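Local coordinates for protein dihydroneopterin triphosphate diphosphatase (Escherichia coli O157:H7, PDB 5U7F) that probably hydrolyses dihydroneopterin triphosphate to the monophosphate and pyrophosphate for folate biosynthesis, and can also cleave nucleoside triphosphates, with a preference for dATP, at residues 22-33 against 117-126. Numbering follows the deposited sequence.
With CO (cobalt (II) ion), chain E; CO (cobalt (II) ion), chain F.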
loop_
_atom_site.group_PDB
_atom_site.type_symbol
_atom_site.label_atom_id
_atom_site.label_comp_id
_atom_site.label_asym_id
_atom_site.label_seq_id
_atom_site.Cartn_x
_atom_site.Cartn_y
_atom_site.Cartn_z
ATOM N N LYS A 22 -14.307 -3.346 -9.173
ATOM C CA LYS A 22 -13.538 -4.091 -8.172
ATOM C C LYS A 22 -12.120 -4.360 -8.654
ATOM O O LYS A 22 -11.469 -5.281 -8.183
ATOM C CB LYS A 22 -14.227 -5.401 -7.820
ATOM C CG LYS A 22 -15.631 -5.201 -7.290
ATOM C CD LYS A 22 -15.600 -4.375 -6.001
ATOM C CE LYS A 22 -16.836 -4.607 -5.154
ATOM N NZ LYS A 22 -18.087 -4.259 -5.895
ATOM N N ARG A 23 -11.632 -3.569 -9.599
ATOM C CA ARG A 23 -10.245 -3.736 -9.991
ATOM C C ARG A 23 -9.367 -3.058 -8.937
ATOM O O ARG A 23 -9.790 -2.098 -8.302
ATOM C CB ARG A 23 -9.989 -3.158 -11.378
ATOM C CG ARG A 23 -10.373 -4.113 -12.510
ATOM C CD ARG A 23 -9.532 -3.832 -13.791
ATOM N NE ARG A 23 -10.092 -4.471 -14.964
ATOM C CZ ARG A 23 -11.124 -3.984 -15.653
ATOM N NH1 ARG A 23 -11.700 -2.844 -15.292
ATOM N NH2 ARG A 23 -11.584 -4.642 -16.709
ATOM N N VAL A 24 -8.134 -3.553 -8.808
ATOM C CA VAL A 24 -7.151 -3.127 -7.802
ATOM C C VAL A 24 -5.961 -2.443 -8.462
ATOM O O VAL A 24 -5.416 -2.948 -9.431
ATOM C CB VAL A 24 -6.673 -4.333 -6.999
ATOM C CG1 VAL A 24 -5.618 -3.957 -6.023
ATOM C CG2 VAL A 24 -7.861 -4.926 -6.256
ATOM N N LEU A 25 -5.639 -1.264 -7.950
ATOM C CA LEU A 25 -4.559 -0.450 -8.441
ATOM C C LEU A 25 -3.231 -0.977 -7.935
ATOM O O LEU A 25 -3.019 -1.044 -6.730
ATOM C CB LEU A 25 -4.772 0.995 -7.993
ATOM C CG LEU A 25 -3.601 1.932 -8.283
ATOM C CD1 LEU A 25 -3.380 2.091 -9.784
ATOM C CD2 LEU A 25 -3.754 3.257 -7.603
ATOM N N MET A 26 -2.354 -1.353 -8.855
ATOM C CA MET A 26 -1.051 -1.893 -8.480
ATOM C C MET A 26 0.049 -1.050 -9.083
ATOM O O MET A 26 -0.047 -0.601 -10.248
ATOM C CB MET A 26 -0.957 -3.333 -8.924
ATOM C CG MET A 26 -1.994 -4.218 -8.274
ATOM S SD MET A 26 -1.824 -4.331 -6.461
ATOM C CE MET A 26 -0.252 -5.152 -6.398
ATOM N N LEU A 27 1.101 -0.853 -8.290
ATOM C CA LEU A 27 2.135 0.113 -8.584
ATOM C C LEU A 27 3.482 -0.598 -8.601
ATOM O O LEU A 27 3.767 -1.392 -7.732
ATOM C CB LEU A 27 2.125 1.233 -7.548
ATOM C CG LEU A 27 0.807 1.957 -7.292
ATOM C CD1 LEU A 27 0.859 2.758 -6.023
ATOM C CD2 LEU A 27 0.541 2.869 -8.442
ATOM N N GLN A 28 4.282 -0.294 -9.609
ATOM C CA GLN A 28 5.588 -0.932 -9.850
ATOM C C GLN A 28 6.705 -0.239 -9.078
ATOM O O GLN A 28 6.963 0.932 -9.297
ATOM C CB GLN A 28 5.900 -0.899 -11.341
ATOM C CG GLN A 28 7.161 -1.667 -11.681
ATOM C CD GLN A 28 7.434 -1.652 -13.169
ATOM O OE1 GLN A 28 7.088 -0.699 -13.860
ATOM N NE2 GLN A 28 8.073 -2.701 -13.658
ATOM N N ARG A 29 7.381 -0.932 -8.160
ATOM C CA ARG A 29 8.394 -0.248 -7.355
ATOM C C ARG A 29 9.640 0.153 -8.145
ATOM O O ARG A 29 9.976 -0.466 -9.162
ATOM C CB ARG A 29 8.836 -1.105 -6.170
ATOM C CG ARG A 29 7.780 -1.238 -5.116
ATOM C CD ARG A 29 8.375 -1.877 -3.852
ATOM N NE ARG A 29 9.401 -1.026 -3.251
ATOM C CZ ARG A 29 9.138 0.059 -2.521
ATOM N NH1 ARG A 29 7.879 0.432 -2.298
ATOM N NH2 ARG A 29 10.131 0.783 -2.010
ATOM N N ARG A 30 10.292 1.216 -7.676
ATOM C CA ARG A 30 11.511 1.714 -8.325
ATOM C C ARG A 30 12.770 0.977 -7.865
ATOM O O ARG A 30 13.702 0.790 -8.651
ATOM C CB ARG A 30 11.679 3.202 -8.057
ATOM C CG ARG A 30 10.760 4.145 -8.873
ATOM C CD ARG A 30 11.313 5.577 -8.846
ATOM N NE ARG A 30 12.742 5.451 -9.097
ATOM C CZ ARG A 30 13.326 5.518 -10.287
ATOM N NH1 ARG A 30 12.618 5.814 -11.378
ATOM N NH2 ARG A 30 14.638 5.305 -10.375
ATOM N N ASP A 31 12.800 0.567 -6.597
ATOM C CA ASP A 31 13.988 -0.099 -6.030
ATOM C C ASP A 31 14.039 -1.585 -6.390
ATOM O O ASP A 31 15.104 -2.195 -6.441
ATOM C CB ASP A 31 14.035 0.061 -4.507
ATOM C CG ASP A 31 12.724 -0.329 -3.819
ATOM O OD1 ASP A 31 11.789 -0.795 -4.513
ATOM O OD2 ASP A 31 12.636 -0.162 -2.571
ATOM N N ASP A 32 12.860 -2.154 -6.601
ATOM C CA ASP A 32 12.674 -3.533 -7.026
ATOM C C ASP A 32 11.602 -3.524 -8.131
ATOM O O ASP A 32 10.413 -3.665 -7.858
ATOM C CB ASP A 32 12.248 -4.418 -5.845
ATOM C CG ASP A 32 12.152 -5.900 -6.213
ATOM O OD1 ASP A 32 12.234 -6.229 -7.425
ATOM O OD2 ASP A 32 11.989 -6.732 -5.285
ATOM N N PRO A 33 12.018 -3.348 -9.386
ATOM C CA PRO A 33 11.055 -3.238 -10.502
ATOM C C PRO A 33 10.158 -4.472 -10.734
ATOM O O PRO A 33 9.179 -4.383 -11.487
ATOM C CB PRO A 33 11.967 -2.988 -11.712
ATOM C CG PRO A 33 13.195 -2.345 -11.112
ATOM C CD PRO A 33 13.402 -3.089 -9.830
ATOM N N GLU A 117 6.485 7.746 -6.490
ATOM C CA GLU A 117 7.423 6.793 -5.905
ATOM C C GLU A 117 7.665 5.562 -6.798
ATOM O O GLU A 117 8.551 4.747 -6.519
ATOM C CB GLU A 117 6.877 6.368 -4.513
ATOM C CG GLU A 117 7.785 5.482 -3.659
ATOM C CD GLU A 117 7.201 5.212 -2.256
ATOM O OE1 GLU A 117 6.832 4.038 -1.962
ATOM O OE2 GLU A 117 7.116 6.176 -1.444
ATOM N N HIS A 118 6.894 5.432 -7.879
ATOM C CA HIS A 118 6.865 4.192 -8.651
ATOM C C HIS A 118 7.226 4.395 -10.132
ATOM O O HIS A 118 7.430 5.512 -10.552
ATOM C CB HIS A 118 5.484 3.574 -8.530
ATOM C CG HIS A 118 5.156 3.114 -7.141
ATOM N ND1 HIS A 118 4.700 3.974 -6.166
ATOM C CD2 HIS A 118 5.276 1.904 -6.549
ATOM C CE1 HIS A 118 4.517 3.309 -5.041
ATOM N NE2 HIS A 118 4.845 2.044 -5.245
ATOM N N LEU A 119 7.265 3.313 -10.897
ATOM C CA LEU A 119 7.664 3.360 -12.309
ATOM C C LEU A 119 6.460 3.351 -13.269
ATOM O O LEU A 119 6.544 3.827 -14.418
ATOM C CB LEU A 119 8.571 2.181 -12.618
ATOM C CG LEU A 119 9.944 2.132 -11.943
ATOM C CD1 LEU A 119 10.603 0.790 -12.143
ATOM C CD2 LEU A 119 10.851 3.224 -12.483
ATOM N N ALA A 120 5.335 2.820 -12.788
ATOM C CA ALA A 120 4.166 2.481 -13.621
ATOM C C ALA A 120 3.015 2.098 -12.710
ATOM O O ALA A 120 3.261 1.783 -11.540
ATOM C CB ALA A 120 4.450 1.336 -14.520
ATOM N N TYR A 121 1.792 2.097 -13.247
ATOM C CA TYR A 121 0.617 1.601 -12.518
ATOM C C TYR A 121 -0.260 0.757 -13.454
ATOM O O TYR A 121 -0.246 0.918 -14.696
ATOM C CB TYR A 121 -0.183 2.757 -11.907
ATOM C CG TYR A 121 -0.998 3.553 -12.898
ATOM C CD1 TYR A 121 -0.460 4.658 -13.551
ATOM C CD2 TYR A 121 -2.314 3.215 -13.163
ATOM C CE1 TYR A 121 -1.212 5.401 -14.458
ATOM C CE2 TYR A 121 -3.081 3.951 -14.070
ATOM C CZ TYR A 121 -2.523 5.043 -14.713
ATOM O OH TYR A 121 -3.288 5.763 -15.616
ATOM N N LYS A 122 -0.989 -0.182 -12.864
ATOM C CA LYS A 122 -1.955 -1.006 -13.594
ATOM C C LYS A 122 -3.210 -1.258 -12.744
ATOM O O LYS A 122 -3.108 -1.457 -11.525
ATOM C CB LYS A 122 -1.335 -2.345 -13.988
ATOM C CG LYS A 122 -0.460 -2.294 -15.216
ATOM C CD LYS A 122 -1.289 -2.007 -16.473
ATOM C CE LYS A 122 -0.425 -1.975 -17.734
ATOM N NZ LYS A 122 -1.155 -1.348 -18.867
ATOM N N TRP A 123 -4.386 -1.248 -13.377
ATOM C CA TRP A 123 -5.616 -1.715 -12.733
ATOM C C TRP A 123 -5.809 -3.173 -13.099
ATOM O O TRP A 123 -5.819 -3.534 -14.269
ATOM C CB TRP A 123 -6.851 -0.895 -13.184
ATOM C CG TRP A 123 -6.860 0.516 -12.680
ATOM C CD1 TRP A 123 -6.390 1.630 -13.326
ATOM C CD2 TRP A 123 -7.319 0.951 -11.420
ATOM N NE1 TRP A 123 -6.543 2.735 -12.536
ATOM C CE2 TRP A 123 -7.107 2.348 -11.350
ATOM C CE3 TRP A 123 -7.913 0.305 -10.339
ATOM C CZ2 TRP A 123 -7.481 3.098 -10.244
ATOM C CZ3 TRP A 123 -8.270 1.032 -9.273
ATOM C CH2 TRP A 123 -8.058 2.419 -9.211
ATOM N N LEU A 124 -5.961 -4.017 -12.093
ATOM C CA LEU A 124 -6.079 -5.451 -12.276
ATOM C C LEU A 124 -7.260 -5.999 -11.509
ATOM O O LEU A 124 -7.580 -5.482 -10.441
ATOM C CB LEU A 124 -4.818 -6.157 -11.775
ATOM C CG LEU A 124 -3.522 -5.734 -12.444
ATOM C CD1 LEU A 124 -2.304 -6.164 -11.610
ATOM C CD2 LEU A 124 -3.483 -6.351 -13.814
ATOM N N ASP A 125 -7.862 -7.081 -11.997
ATOM C CA ASP A 125 -8.866 -7.754 -11.188
ATOM C C ASP A 125 -8.167 -8.291 -9.948
ATOM O O ASP A 125 -6.951 -8.582 -9.959
ATOM C CB ASP A 125 -9.591 -8.876 -11.938
ATOM C CG ASP A 125 -8.669 -9.987 -12.402
ATOM O OD1 ASP A 125 -8.350 -10.910 -11.604
ATOM O OD2 ASP A 125 -8.299 -9.959 -13.594
ATOM N N ALA A 126 -8.931 -8.390 -8.872
ATOM C CA ALA A 126 -8.347 -8.597 -7.546
ATOM C C ALA A 126 -7.527 -9.885 -7.441
ATOM O O ALA A 126 -6.428 -9.860 -6.879
ATOM C CB ALA A 126 -9.444 -8.555 -6.480
HETATM CO CO CO E . 5.872 6.623 0.243
HETATM CO CO CO F . 5.523 3.520 -0.334
HETATM O O HOH W 1 -11.696 -7.712 -8.865
HETATM O O HOH W 2 6.725 1.928 0.553
HETATM O O HOH W 3 9.103 2.352 -5.500
HETATM O O HOH W 4 7.067 7.641 1.348
HETATM O O HOH W 5 5.561 8.559 -0.621
HETATM O O HOH W 6 4.263 2.275 -1.622
#
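Residues 23-29 and 120-125 run antiparallel as neighbouring strands, Val24 and Met26 forming reciprocal N-H to O=C pairs with Leu124 and Lys122. The ladder continues with Gln28 N to Ala120 O, but the return bond to Gln28 O comes from Leu119 N (2.9 Å), so Leu119 and Ala120 together face Gln28, a classic beta bulge at which the strand turns a corner. Two CH-pi contacts mark one face of the pair. Leu25 CB sits over the six-membered ring of Trp123, 3.8 Å from its centroid, while the indole NE1 bonds to the carbonyl of Arg111. Leu27 CB lies 3.6 Å from the centroid of the His118 imidazole, over its face, and CD2 reaches Tyr121 CB at 3.5 Å. On the other face the side chains of Met26 and Leu124 cross at about a right angle, CG touching CD1, both against Ala129 of helix 126-132. Gln28 NE2 donates to a lone pair of Pro33 O (3.0 Å), fixing the amide's rotation with OE1 beside Ala120 CB (3.4 Å). Arg29, which probably binds the substrate, forms a side-on salt bridge to Asp31 through NE and NH2; its NH1 and His118 NE2 share Gln37 OE1. One water joins Arg30 N to Glu117 O. Glu117, CG anti to the backbone N (chi1 -174°) and extended to its carboxylate, binds the chain F cobalt through OE1 and the chain E cobalt through OE2, each at 2.1 Å. This edge of the Nudix-fold sheet thus delivers a carboxylate to the cobalt cluster shared with Glu56, Glu60 and Thr40 O, waters filling further positions.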